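Long-range contacts in BlEst2 (Bacillus licheniformis, PDB 6WPX), which probably hydrolyses ester bonds as a lipase-type alpha/beta hydrolase, seen here in its propeptide form with an autoinhibitory C-terminal domain: residues G29-W34 with D84-K89; H54-S59 with A346-G351; D38-P43 with Q72-G77; K47-F52 with Q107-K112. All blocks are in the same frame, centred on the assembly; numbering follows the deposited sequence.

Interaction 1: residues G29-W34 with D84-K89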
loop_
_atom_site.group_PDB
_atom_site.type_symbol
_atom_site.label_atom_id
_atom_site.label_comp_id
_atom_site.label_asym_id
_atom_site.label_seq_id
_atom_site.Cartn_x
_atom_site.Cartn_y
_atom_site.Cartn_z
ATOM N N GLY A 29 2.133 -14.405 -15.591
ATOM C CA GLY A 29 2.920 -14.384 -16.835
ATOM C C GLY A 29 4.062 -15.391 -16.857
ATOM O O GLY A 29 3.859 -16.536 -16.457
ATOM N N ASN A 30 5.225 -14.948 -17.322
ATOM C CA ASN A 30 6.443 -15.779 -17.467
ATOM C C ASN A 30 7.639 -14.868 -17.223
ATOM O O ASN A 30 8.115 -14.345 -18.190
ATOM C CB ASN A 30 6.489 -16.414 -18.860
ATOM C CG ASN A 30 7.773 -17.129 -19.218
ATOM O OD1 ASN A 30 8.650 -17.349 -18.400
ATOM N ND2 ASN A 30 7.903 -17.477 -20.477
ATOM N N PRO A 31 8.104 -14.678 -15.969
ATOM C CA PRO A 31 9.197 -13.773 -15.663
ATOM C C PRO A 31 10.394 -13.825 -16.613
ATOM O O PRO A 31 10.908 -14.878 -16.840
ATOM C CB PRO A 31 9.590 -14.082 -14.225
ATOM C CG PRO A 31 8.358 -14.673 -13.629
ATOM C CD PRO A 31 7.552 -15.258 -14.759
ATOM N N GLY A 32 10.792 -12.655 -17.096
ATOM C CA GLY A 32 11.900 -12.527 -18.040
ATOM C C GLY A 32 11.439 -12.321 -19.466
ATOM O O GLY A 32 12.158 -11.727 -20.276
ATOM N N TYR A 33 10.224 -12.793 -19.785
ATOM C CA TYR A 33 9.689 -12.654 -21.139
ATOM C C TYR A 33 9.279 -11.218 -21.440
ATOM O O TYR A 33 8.716 -10.531 -20.584
ATOM C CB TYR A 33 8.527 -13.631 -21.364
ATOM C CG TYR A 33 7.642 -13.344 -22.557
ATOM C CD1 TYR A 33 8.033 -13.704 -23.847
ATOM C CD2 TYR A 33 6.370 -12.806 -22.390
ATOM C CE1 TYR A 33 7.208 -13.468 -24.947
ATOM C CE2 TYR A 33 5.527 -12.587 -23.478
ATOM C CZ TYR A 33 5.949 -12.924 -24.755
ATOM O OH TYR A 33 5.120 -12.724 -25.833
ATOM N N TRP A 34 9.609 -10.760 -22.653
ATOM C CA TRP A 34 9.192 -9.439 -23.122
ATOM C C TRP A 34 8.892 -9.520 -24.603
ATOM O O TRP A 34 9.402 -10.406 -25.286
ATOM C CB TRP A 34 10.237 -8.349 -22.817
ATOM C CG TRP A 34 11.523 -8.495 -23.573
ATOM C CD1 TRP A 34 12.637 -9.179 -23.176
ATOM C CD2 TRP A 34 11.834 -7.927 -24.859
ATOM N NE1 TRP A 34 13.643 -9.018 -24.103
ATOM C CE2 TRP A 34 13.173 -8.268 -25.153
ATOM C CE3 TRP A 34 11.123 -7.111 -25.766
ATOM C CZ2 TRP A 34 13.793 -7.893 -26.356
ATOM C CZ3 TRP A 34 11.753 -6.699 -26.932
ATOM C CH2 TRP A 34 13.062 -7.111 -27.231
ATOM N N ASP A 84 7.413 -9.166 -18.562
ATOM C CA ASP A 84 6.934 -9.894 -17.410
ATOM C C ASP A 84 8.135 -9.956 -16.476
ATOM O O ASP A 84 9.196 -10.443 -16.869
ATOM C CB ASP A 84 6.539 -11.341 -17.760
ATOM C CG ASP A 84 5.264 -11.488 -18.556
ATOM O OD1 ASP A 84 4.563 -10.487 -18.730
ATOM O OD2 ASP A 84 4.962 -12.622 -18.989
ATOM N N LEU A 85 7.982 -9.440 -15.265
ATOM C CA LEU A 85 8.985 -9.557 -14.211
ATOM C C LEU A 85 8.372 -10.519 -13.236
ATOM O O LEU A 85 7.321 -11.093 -13.552
ATOM C CB LEU A 85 9.279 -8.198 -13.545
ATOM C CG LEU A 85 9.853 -7.085 -14.454
ATOM C CD1 LEU A 85 10.147 -5.836 -13.641
ATOM C CD2 LEU A 85 11.141 -7.557 -15.187
ATOM N N HIS A 86 9.000 -10.730 -12.066
ATOM C CA HIS A 86 8.411 -11.607 -11.072
ATOM C C HIS A 86 7.206 -10.926 -10.430
ATOM O O HIS A 86 7.298 -9.781 -9.979
ATOM C CB HIS A 86 9.409 -12.015 -9.989
ATOM C CG HIS A 86 10.554 -12.841 -10.484
ATOM N ND1 HIS A 86 10.398 -14.182 -10.774
ATOM C CD2 HIS A 86 11.857 -12.509 -10.652
ATOM C CE1 HIS A 86 11.585 -14.601 -11.179
ATOM N NE2 HIS A 86 12.493 -13.632 -11.123
ATOM N N PRO A 87 6.063 -11.627 -10.363
ATOM C CA PRO A 87 4.889 -11.035 -9.701
ATOM C C PRO A 87 5.040 -10.987 -8.167
ATOM O O PRO A 87 4.427 -10.166 -7.495
ATOM C CB PRO A 87 3.760 -12.009 -10.082
ATOM C CG PRO A 87 4.428 -13.320 -10.268
ATOM C CD PRO A 87 5.775 -12.986 -10.874
ATOM N N ASP A 88 5.913 -11.864 -7.631
ATOM C CA ASP A 88 6.105 -12.182 -6.214
ATOM C C ASP A 88 7.540 -11.999 -5.671
ATOM O O ASP A 88 7.835 -12.486 -4.573
ATOM C CB ASP A 88 5.648 -13.640 -6.014
ATOM C CG ASP A 88 6.463 -14.688 -6.776
ATOM O OD1 ASP A 88 7.196 -14.308 -7.733
ATOM O OD2 ASP A 88 6.360 -15.888 -6.429
ATOM N N LYS A 89 8.429 -11.349 -6.423
ATOM C CA LYS A 89 9.817 -11.140 -5.940
ATOM C C LYS A 89 10.062 -9.673 -5.604
ATOM O O LYS A 89 9.310 -8.834 -6.061
ATOM C CB LYS A 89 10.865 -11.709 -6.892
ATOM C CG LYS A 89 10.651 -13.161 -7.283
ATOM C CD LYS A 89 10.907 -14.126 -6.163
ATOM C CE LYS A 89 10.930 -15.564 -6.620
ATOM N NZ LYS A 89 12.197 -15.897 -7.320
#

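Interaction 2: residues H54-S59 with A346-G351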
loop_
_atom_site.group_PDB
_atom_site.type_symbol
_atom_site.label_atom_id
_atom_site.label_comp_id
_atom_site.label_asym_id
_atom_site.label_seq_id
_atom_site.Cartn_x
_atom_site.Cartn_y
_atom_site.Cartn_z
ATOM N N HIS A 54 4.732 -3.748 -15.385
ATOM C CA HIS A 54 3.606 -4.070 -14.502
ATOM C C HIS A 54 3.980 -3.947 -13.004
ATOM O O HIS A 54 5.157 -3.804 -12.639
ATOM C CB HIS A 54 3.087 -5.485 -14.786
ATOM C CG HIS A 54 4.088 -6.550 -14.412
ATOM N ND1 HIS A 54 4.224 -6.992 -13.107
ATOM C CD2 HIS A 54 5.002 -7.181 -15.185
ATOM C CE1 HIS A 54 5.189 -7.904 -13.136
ATOM N NE2 HIS A 54 5.690 -8.041 -14.369
ATOM N N GLY A 55 2.977 -4.133 -12.159
ATOM C CA GLY A 55 3.144 -4.038 -10.720
ATOM C C GLY A 55 3.042 -5.358 -10.004
ATOM O O GLY A 55 3.139 -6.439 -10.603
ATOM N N LEU A 56 2.804 -5.242 -8.713
ATOM C CA LEU A 56 2.675 -6.343 -7.787
ATOM C C LEU A 56 1.679 -7.399 -8.256
ATOM O O LEU A 56 0.546 -7.063 -8.590
ATOM C CB LEU A 56 2.290 -5.781 -6.410
ATOM C CG LEU A 56 1.974 -6.835 -5.330
ATOM C CD1 LEU A 56 3.206 -7.592 -4.919
ATOM C CD2 LEU A 56 1.326 -6.175 -4.116
ATOM N N ASN A 57 2.124 -8.669 -8.280
ATOM C CA ASN A 57 1.344 -9.859 -8.634
ATOM C C ASN A 57 0.755 -9.779 -10.063
ATOM O O ASN A 57 -0.224 -10.439 -10.402
ATOM C CB ASN A 57 0.283 -10.164 -7.554
ATOM C CG ASN A 57 0.839 -10.460 -6.156
ATOM O OD1 ASN A 57 1.922 -11.086 -5.971
ATOM N ND2 ASN A 57 0.077 -10.090 -5.133
ATOM N N GLY A 58 1.402 -9.002 -10.916
ATOM C CA GLY A 58 0.919 -8.821 -12.273
ATOM C C GLY A 58 1.855 -9.358 -13.306
ATOM O O GLY A 58 2.852 -9.998 -12.975
ATOM N N SER A 59 1.551 -9.051 -14.570
ATOM C CA SER A 59 2.347 -9.401 -15.730
ATOM C C SER A 59 2.072 -8.355 -16.788
ATOM O O SER A 59 1.261 -7.455 -16.567
ATOM C CB SER A 59 1.940 -10.780 -16.247
ATOM O OG SER A 59 0.671 -10.713 -16.879
ATOM N N ALA A 346 -7.930 -6.306 -2.845
ATOM C CA ALA A 346 -7.083 -6.112 -4.034
ATOM C C ALA A 346 -5.624 -5.941 -3.627
ATOM O O ALA A 346 -5.359 -5.879 -2.444
ATOM C CB ALA A 346 -7.585 -4.897 -4.741
ATOM N N ASP A 347 -4.740 -5.858 -4.618
ATOM C CA ASP A 347 -3.284 -5.620 -4.421
ATOM C C ASP A 347 -2.723 -6.547 -3.332
ATOM O O ASP A 347 -2.811 -7.759 -3.460
ATOM C CB ASP A 347 -2.928 -4.121 -4.312
ATOM C CG ASP A 347 -3.576 -3.241 -3.222
ATOM O OD1 ASP A 347 -4.679 -2.731 -3.449
ATOM O OD2 ASP A 347 -2.955 -3.068 -2.158
ATOM N N VAL A 348 -2.118 -5.940 -2.328
ATOM C CA VAL A 348 -1.524 -6.586 -1.137
ATOM C C VAL A 348 -2.478 -7.632 -0.565
ATOM O O VAL A 348 -1.974 -8.640 -0.139
ATOM C CB VAL A 348 -1.153 -5.486 -0.140
ATOM C CG1 VAL A 348 -0.983 -6.012 1.260
ATOM C CG2 VAL A 348 0.077 -4.755 -0.622
ATOM N N PHE A 349 -3.790 -7.378 -0.573
ATOM C CA PHE A 349 -4.721 -8.367 -0.034
ATOM C C PHE A 349 -5.447 -9.150 -1.151
ATOM O O PHE A 349 -6.462 -9.792 -0.873
ATOM C CB PHE A 349 -5.725 -7.718 0.948
ATOM C CG PHE A 349 -5.143 -7.338 2.291
ATOM C CD1 PHE A 349 -4.579 -6.086 2.494
ATOM C CD2 PHE A 349 -5.165 -8.230 3.350
ATOM C CE1 PHE A 349 -4.037 -5.740 3.742
ATOM C CE2 PHE A 349 -4.617 -7.883 4.597
ATOM C CZ PHE A 349 -4.071 -6.639 4.788
ATOM N N GLU A 350 -4.917 -9.155 -2.389
ATOM C CA GLU A 350 -5.516 -9.929 -3.484
ATOM C C GLU A 350 -5.796 -11.391 -3.044
ATOM O O GLU A 350 -4.963 -12.011 -2.365
ATOM C CB GLU A 350 -4.585 -9.925 -4.708
ATOM C CG GLU A 350 -5.116 -10.661 -5.925
ATOM C CD GLU A 350 -4.316 -10.382 -7.174
ATOM O OE1 GLU A 350 -4.770 -9.542 -7.981
ATOM O OE2 GLU A 350 -3.200 -10.934 -7.310
ATOM N N GLY A 351 -6.973 -11.899 -3.404
ATOM C CA GLY A 351 -7.363 -13.269 -3.094
ATOM C C GLY A 351 -8.369 -13.428 -1.973
ATOM O O GLY A 351 -8.881 -14.521 -1.764
#

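Interaction 3: residues D38-P43 with Q72-G77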
loop_
_atom_site.group_PDB
_atom_site.type_symbol
_atom_site.label_atom_id
_atom_site.label_comp_id
_atom_site.label_asym_id
_atom_site.label_seq_id
_atom_site.Cartn_x
_atom_site.Cartn_y
_atom_site.Cartn_z
ATOM N N ASP A 38 3.029 -3.408 -31.706
ATOM C CA ASP A 38 3.003 -3.220 -33.159
ATOM C C ASP A 38 3.981 -2.159 -33.607
ATOM O O ASP A 38 4.120 -1.143 -32.920
ATOM C CB ASP A 38 1.590 -2.889 -33.674
ATOM C CG ASP A 38 0.614 -4.049 -33.598
ATOM O OD1 ASP A 38 1.067 -5.215 -33.668
ATOM O OD2 ASP A 38 -0.598 -3.792 -33.513
ATOM N N PRO A 39 4.714 -2.384 -34.716
ATOM C CA PRO A 39 5.690 -1.375 -35.132
ATOM C C PRO A 39 5.021 -0.132 -35.699
ATOM O O PRO A 39 4.023 -0.223 -36.414
ATOM C CB PRO A 39 6.530 -2.112 -36.203
ATOM C CG PRO A 39 5.634 -3.156 -36.749
ATOM C CD PRO A 39 4.706 -3.559 -35.624
ATOM N N VAL A 40 5.571 1.034 -35.371
ATOM C CA VAL A 40 5.114 2.316 -35.893
ATOM C C VAL A 40 5.746 2.393 -37.280
ATOM O O VAL A 40 6.923 2.014 -37.447
ATOM C CB VAL A 40 5.547 3.465 -34.940
ATOM C CG1 VAL A 40 5.326 4.845 -35.566
ATOM C CG2 VAL A 40 4.802 3.359 -33.612
ATOM N N GLU A 41 4.959 2.800 -38.297
ATOM C CA GLU A 41 5.479 2.849 -39.659
ATOM C C GLU A 41 6.687 3.771 -39.772
ATOM O O GLU A 41 7.676 3.392 -40.377
ATOM C CB GLU A 41 4.387 3.251 -40.672
ATOM C CG GLU A 41 4.852 3.114 -42.111
ATOM C CD GLU A 41 3.885 3.503 -43.215
ATOM O OE1 GLU A 41 4.315 3.476 -44.388
ATOM O OE2 GLU A 41 2.708 3.810 -42.922
ATOM N N HIS A 42 6.591 4.978 -39.204
ATOM C CA HIS A 42 7.652 5.964 -39.231
ATOM C C HIS A 42 8.063 6.328 -37.832
ATOM O O HIS A 42 7.471 7.255 -37.258
ATOM C CB HIS A 42 7.240 7.224 -40.030
ATOM C CG HIS A 42 6.870 6.910 -41.447
ATOM N ND1 HIS A 42 5.564 6.930 -41.853
ATOM C CD2 HIS A 42 7.643 6.554 -42.494
ATOM C CE1 HIS A 42 5.569 6.571 -43.125
ATOM N NE2 HIS A 42 6.801 6.361 -43.565
ATOM N N PRO A 43 9.034 5.629 -37.210
ATOM C CA PRO A 43 9.492 6.011 -35.898
ATOM C C PRO A 43 10.055 7.427 -35.976
ATOM O O PRO A 43 10.428 7.882 -37.024
ATOM C CB PRO A 43 10.593 5.023 -35.510
ATOM C CG PRO A 43 10.877 4.269 -36.787
ATOM C CD PRO A 43 9.655 4.405 -37.670
ATOM N N GLN A 72 -2.822 2.840 -27.689
ATOM C CA GLN A 72 -2.591 4.260 -27.375
ATOM C C GLN A 72 -1.161 4.667 -27.766
ATOM O O GLN A 72 -0.970 5.694 -28.403
ATOM C CB GLN A 72 -2.825 4.526 -25.873
ATOM C CG GLN A 72 -4.306 4.489 -25.486
ATOM C CD GLN A 72 -5.083 5.675 -25.988
ATOM O OE1 GLN A 72 -4.541 6.763 -26.208
ATOM N NE2 GLN A 72 -6.369 5.480 -26.202
ATOM N N ALA A 73 -0.179 3.843 -27.405
ATOM C CA ALA A 73 1.232 4.081 -27.725
ATOM C C ALA A 73 1.438 4.080 -29.237
ATOM O O ALA A 73 1.976 5.047 -29.783
ATOM C CB ALA A 73 2.110 3.024 -27.055
ATOM N N TRP A 74 0.975 3.025 -29.917
ATOM C CA TRP A 74 1.099 2.888 -31.366
ATOM C C TRP A 74 0.418 4.026 -32.124
ATOM O O TRP A 74 1.062 4.647 -32.978
ATOM C CB TRP A 74 0.574 1.525 -31.837
ATOM C CG TRP A 74 0.713 1.313 -33.320
ATOM C CD1 TRP A 74 1.803 0.835 -33.973
ATOM C CD2 TRP A 74 -0.233 1.670 -34.329
ATOM N NE1 TRP A 74 1.583 0.831 -35.329
ATOM C CE2 TRP A 74 0.334 1.327 -35.576
ATOM C CE3 TRP A 74 -1.531 2.219 -34.301
ATOM C CZ2 TRP A 74 -0.339 1.532 -36.791
ATOM C CZ3 TRP A 74 -2.183 2.445 -35.502
ATOM C CH2 TRP A 74 -1.602 2.076 -36.727
ATOM N N LYS A 75 -0.866 4.329 -31.818
ATOM C CA LYS A 75 -1.599 5.362 -32.567
ATOM C C LYS A 75 -1.010 6.772 -32.383
ATOM O O LYS A 75 -1.257 7.644 -33.196
ATOM C CB LYS A 75 -3.110 5.329 -32.267
ATOM C CG LYS A 75 -3.547 5.998 -30.980
ATOM C CD LYS A 75 -5.033 5.810 -30.837
ATOM C CE LYS A 75 -5.592 6.248 -29.513
ATOM N NZ LYS A 75 -7.069 6.008 -29.496
ATOM N N ASN A 76 -0.224 6.968 -31.337
ATOM C CA ASN A 76 0.425 8.235 -31.054
ATOM C C ASN A 76 1.875 8.253 -31.524
ATOM O O ASN A 76 2.616 9.176 -31.196
ATOM C CB ASN A 76 0.272 8.610 -29.589
ATOM C CG ASN A 76 -1.131 9.116 -29.259
ATOM O OD1 ASN A 76 -1.533 10.176 -29.709
ATOM N ND2 ASN A 76 -1.935 8.337 -28.536
ATOM N N GLY A 77 2.262 7.237 -32.302
ATOM C CA GLY A 77 3.572 7.144 -32.945
ATOM C C GLY A 77 4.697 6.603 -32.092
ATOM O O GLY A 77 5.870 6.806 -32.422
HETATM O O HOH W 1 6.523 8.130 -34.726
#

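Interaction 4: residues K47-F52 with Q107-K112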
loop_
_atom_site.group_PDB
_atom_site.type_symbol
_atom_site.label_atom_id
_atom_site.label_comp_id
_atom_site.label_asym_id
_atom_site.label_seq_id
_atom_site.Cartn_x
_atom_site.Cartn_y
_atom_site.Cartn_z
ATOM N N LYS A 47 10.637 10.579 -30.301
ATOM C CA LYS A 47 9.779 9.632 -29.591
ATOM C C LYS A 47 10.500 8.321 -29.230
ATOM O O LYS A 47 10.410 7.349 -29.982
ATOM C CB LYS A 47 8.503 9.336 -30.398
ATOM C CG LYS A 47 7.584 10.527 -30.574
ATOM C CD LYS A 47 6.399 10.148 -31.450
ATOM C CE LYS A 47 5.474 11.306 -31.670
ATOM N NZ LYS A 47 6.181 12.427 -32.366
ATOM N N PRO A 48 11.136 8.218 -28.042
ATOM C CA PRO A 48 11.788 6.944 -27.682
ATOM C C PRO A 48 10.762 5.817 -27.491
ATOM O O PRO A 48 9.613 6.107 -27.133
ATOM C CB PRO A 48 12.502 7.267 -26.355
ATOM C CG PRO A 48 12.653 8.774 -26.366
ATOM C CD PRO A 48 11.370 9.247 -27.006
ATOM N N PRO A 49 11.126 4.533 -27.724
ATOM C CA PRO A 49 10.161 3.460 -27.462
ATOM C C PRO A 49 9.823 3.399 -25.960
ATOM O O PRO A 49 10.625 3.798 -25.109
ATOM C CB PRO A 49 10.914 2.191 -27.890
ATOM C CG PRO A 49 12.068 2.710 -28.778
ATOM C CD PRO A 49 12.438 3.998 -28.158
ATOM N N ILE A 50 8.626 2.921 -25.640
ATOM C CA ILE A 50 8.217 2.819 -24.232
ATOM C C ILE A 50 8.241 1.383 -23.795
ATOM O O ILE A 50 7.648 0.538 -24.452
ATOM C CB ILE A 50 6.817 3.434 -23.980
ATOM C CG1 ILE A 50 6.709 4.887 -24.462
ATOM C CG2 ILE A 50 6.422 3.289 -22.514
ATOM C CD1 ILE A 50 5.259 5.277 -24.796
ATOM N N VAL A 51 8.853 1.119 -22.646
ATOM C CA VAL A 51 8.801 -0.199 -22.023
ATOM C C VAL A 51 7.802 -0.085 -20.872
ATOM O O VAL A 51 8.009 0.699 -19.944
ATOM C CB VAL A 51 10.177 -0.723 -21.560
ATOM C CG1 VAL A 51 10.032 -2.047 -20.791
ATOM C CG2 VAL A 51 11.104 -0.893 -22.748
ATOM N N PHE A 52 6.715 -0.864 -20.954
ATOM C CA PHE A 52 5.663 -0.872 -19.937
ATOM C C PHE A 52 5.966 -1.928 -18.911
ATOM O O PHE A 52 6.209 -3.083 -19.266
ATOM C CB PHE A 52 4.280 -1.054 -20.579
ATOM C CG PHE A 52 3.847 0.168 -21.358
ATOM C CD1 PHE A 52 3.181 1.222 -20.723
ATOM C CD2 PHE A 52 4.098 0.270 -22.724
ATOM C CE1 PHE A 52 2.770 2.346 -21.448
ATOM C CE2 PHE A 52 3.648 1.380 -23.454
ATOM C CZ PHE A 52 2.992 2.410 -22.807
ATOM N N GLN A 107 19.110 -3.076 -27.446
ATOM C CA GLN A 107 19.689 -3.648 -28.662
ATOM C C GLN A 107 18.611 -3.831 -29.739
ATOM O O GLN A 107 18.873 -3.564 -30.915
ATOM C CB GLN A 107 20.403 -4.969 -28.369
ATOM C CG GLN A 107 21.704 -4.794 -27.585
ATOM C CD GLN A 107 22.288 -6.076 -27.025
ATOM O OE1 GLN A 107 21.620 -7.109 -26.846
ATOM N NE2 GLN A 107 23.560 -6.015 -26.678
ATOM N N TYR A 108 17.391 -4.245 -29.333
ATOM C CA TYR A 108 16.289 -4.426 -30.276
ATOM C C TYR A 108 15.845 -3.091 -30.912
ATOM O O TYR A 108 15.614 -3.025 -32.119
ATOM C CB TYR A 108 15.116 -5.144 -29.596
ATOM C CG TYR A 108 13.882 -5.261 -30.463
ATOM C CD1 TYR A 108 13.739 -6.308 -31.370
ATOM C CD2 TYR A 108 12.846 -4.335 -30.361
ATOM C CE1 TYR A 108 12.600 -6.419 -32.168
ATOM C CE2 TYR A 108 11.724 -4.415 -31.179
ATOM C CZ TYR A 108 11.592 -5.470 -32.065
ATOM O OH TYR A 108 10.444 -5.538 -32.819
ATOM N N PHE A 109 15.705 -2.027 -30.112
ATOM C CA PHE A 109 15.258 -0.749 -30.681
ATOM C C PHE A 109 16.397 0.119 -31.233
ATOM O O PHE A 109 16.157 1.014 -32.043
ATOM C CB PHE A 109 14.409 0.014 -29.673
ATOM C CG PHE A 109 13.026 -0.579 -29.435
ATOM C CD1 PHE A 109 12.074 -0.613 -30.458
ATOM C CD2 PHE A 109 12.653 -1.033 -28.171
ATOM C CE1 PHE A 109 10.793 -1.144 -30.234
ATOM C CE2 PHE A 109 11.359 -1.531 -27.939
ATOM C CZ PHE A 109 10.441 -1.592 -28.974
ATOM N N GLY A 110 17.622 -0.159 -30.807
ATOM C CA GLY A 110 18.812 0.559 -31.260
ATOM C C GLY A 110 18.944 1.931 -30.634
ATOM O O GLY A 110 19.681 2.778 -31.137
ATOM N N ARG A 111 18.236 2.156 -29.511
ATOM C CA ARG A 111 18.228 3.440 -28.788
ATOM C C ARG A 111 17.614 3.297 -27.403
ATOM O O ARG A 111 16.940 2.298 -27.129
ATOM C CB ARG A 111 17.457 4.531 -29.573
ATOM C CG ARG A 111 16.023 4.151 -29.976
ATOM C CD ARG A 111 15.469 5.191 -30.903
ATOM N NE ARG A 111 14.188 4.791 -31.475
ATOM C CZ ARG A 111 13.156 5.614 -31.628
ATOM N NH1 ARG A 111 13.240 6.877 -31.230
ATOM N NH2 ARG A 111 12.024 5.175 -32.161
ATOM N N LYS A 112 17.816 4.341 -26.550
ATOM C CA LYS A 112 17.299 4.420 -25.182
ATOM C C LYS A 112 15.789 4.453 -25.182
ATOM O O LYS A 112 15.151 4.986 -26.098
ATOM C CB LYS A 112 17.874 5.614 -24.399
ATOM C CG LYS A 112 19.338 5.438 -24.012
ATOM C CD LYS A 112 19.760 6.500 -23.030
ATOM C CE LYS A 112 21.246 6.736 -23.049
ATOM N NZ LYS A 112 21.728 7.196 -21.722
#

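Interaction 1: residues G29-W34 with D84-K89
The imidazole of His86 has Pro31 over one face and the amine end of Lys89 over the other. Pro31 CB stands 3.9 Å from the ring centroid of His86, 27° off the normal, in a CH-pi contact, while Lys89 NZ hangs near the opposite rim. The Tyr33 ring offers an edge instead: its CD2 lies 3.7 Å from Asp84 OD2, close to the ring plane. These residues join a type II beta turn, Asn30 to Tyr33, to the loop that leaves strand 80-83 of the alpha/beta-hydrolase sheet. Asp84 does most of the joining. Its backbone N gives a bond to Tyr33 O (2.8 Å) and its carbonyl O takes one from Gly32 N (2.7 Å). With CG beside the backbone N (chi1 -72°), the carboxylate turns back to the start of the turn, where Asn30 N meets OD2 of Asp84 at 2.9 Å, from 37° above the carboxylate plane. OD1 is bonded to Ser60 OG, so both oxygens are gripped. With an alanine here, the Asn30 amide and the Ser60 hydroxyl would probably each lose a partner, setting the N-terminal end of the turn freer to move. Beyond the imidazole, Pro31 CG reaches 4.1 Å from Pro87 CD.

Interaction 2: residues H54-S59 with A346-G351
Apolar packing between Leu56 and Val348 makes up one half of this meeting. Leu56 holds CG anti to its N (chi1 174°), which carries CD2 out of the loop to 4.0 Å from Val348 CG2 and 3.9 Å from Val348 N; Ala175 and Val176 of helix 174-178 flank Leu56 as well. The other half is mixed in character. The side chains of Asn57 and Glu350 run alongside one another head to tail, Asn57 CB coming 3.6 Å from Glu350 OE2. No hydrogen bond crosses between the two segments; those within each shape its turn, and 54-59 is also bonded to 84-89 through His54 NE2 and the Asn57 backbone. Leu56 and Asn57 are the corner residues of a type II turn in which Gly55 O accepts from both Gly58 N (3.1 Å) and the in-plane ND1 of His54 (2.8 Å). In 346-351, Glu350 N bonds to Asp347 O at 2.7 Å. The His-Gly pair after strand 50-53 occupies the place where lipases of this fold commonly build the oxyanion hole, so 346-351 probably lies near the active site. Two loops, each braced by its own internal bonds, meet here by surface packing with little directional chemistry, which is consistent with the autoinhibition reported for the C-terminal domain.

Interaction 3: residues D38-P43 with Q72-G77
Trp74 turns the pyrrole edge of its indole to the backbone of Asp38 and Pro39, while Val40 lies against the chain just past the indole. The setting is the C-terminal end of helix 69-75, closed by a Schellman motif: Gly77, with positive phi, is the C-prime residue, its N bonded to Trp74 O while Tyr78 N returns to Ala73 O. Trp74 CG sits anti to the backbone N (chi1 -178°), which carries the ring out from the helix to meet the loop. There NE1 of Trp74 donates to Pro39 O at 2.9 Å. The oxygen lies in the ring plane, yet the donor stands 55° above the carbonyl plane, and the bond is bent (147° at the hydrogen). Next to it, Trp74 CD1 comes 3.2 Å from Asp38 O. Val40 spreads both methyls over the helix end, CG2 lying 3.6 Å from Gly77 C and CG1 3.7 Å from Gly77 O, and CG2 also reaches 3.9 Å from Trp74 CD1. A glycine at Val40 would remove these methyls and probably open a gap between the loop and the Gly77 carbonyl. Farther along, one water bridges the loop and the helix end, donating to His42 O at 2.8 Å and to Gly77 O at 2.7 Å.

Interaction 4: residues K47-F52 with Q107-K112
A beta-alpha-beta crossover runs from strand 80-83 through helix 91-109 to strand 113-118, and strand 50-53 lies between those two strands in the sheet; this contact is where the entry to strand 50-53 meets the end of the crossover helix. Pro49 carries the contact. Its CB stands 3.6 Å from the centroid of the Phe109 ring and only 9° off the normal, a CH-pi contact over the centre of the face, with CG of Pro49 3.5 Å from CG of Phe109. The opposite face of that phenyl is covered by Tyr108 CD2, so the ring is sandwiched. At its CD corner Pro49 also meets Arg111: CD lies over the guanidinium face, 3.8 Å from Arg111 NE. Arg111 starts in the crowded position, CG between N and carbonyl carbon (chi1 54°), then runs extended, which sends the guanidinium back across the prolines. NH1 of Arg111 makes a weak, bent bond to Lys47 O at 3.1 Å; the same NH1 is also bonded to Asp44 O, while Lys47 NZ forms a salt bridge with Asp44. Lys112 O packs against both prolines, 3.5 Å from Pro48 CB. Past Pro49 the chain enters the sheet at once, with Pro49 and Val51 bonded through their backbones to strand 113-118, Ile50 to Ala81 of strand 80-83, and Phe109 touching Ala81 from the helix side.

Interactions 1, 3 and 4 belong to the alpha/beta-hydrolase part of the chain, while interaction 2 joins it to the C-terminal beta region, 287 residues onward. Interactions 3 and 4 are neighbours, centres 12 Å apart, at one end of the sheet, touching where Lys47 packs on Gly77. Interactions 1 and 2 meet at the other end of strand 50-53: their centres are 13 Å apart, and Leu85 N bonds to His54 NE2 while Asn57 N bonds to Pro87 O. Trp34 against Tyr108 links interactions 1 and 4. In sequence, interaction 3 nests inside the loop closed by interaction 1, and the other pairs interleave. The loop 54-59 that faces the C-terminal region is thus also bonded to the neighbouring loop 84-89 of its own domain.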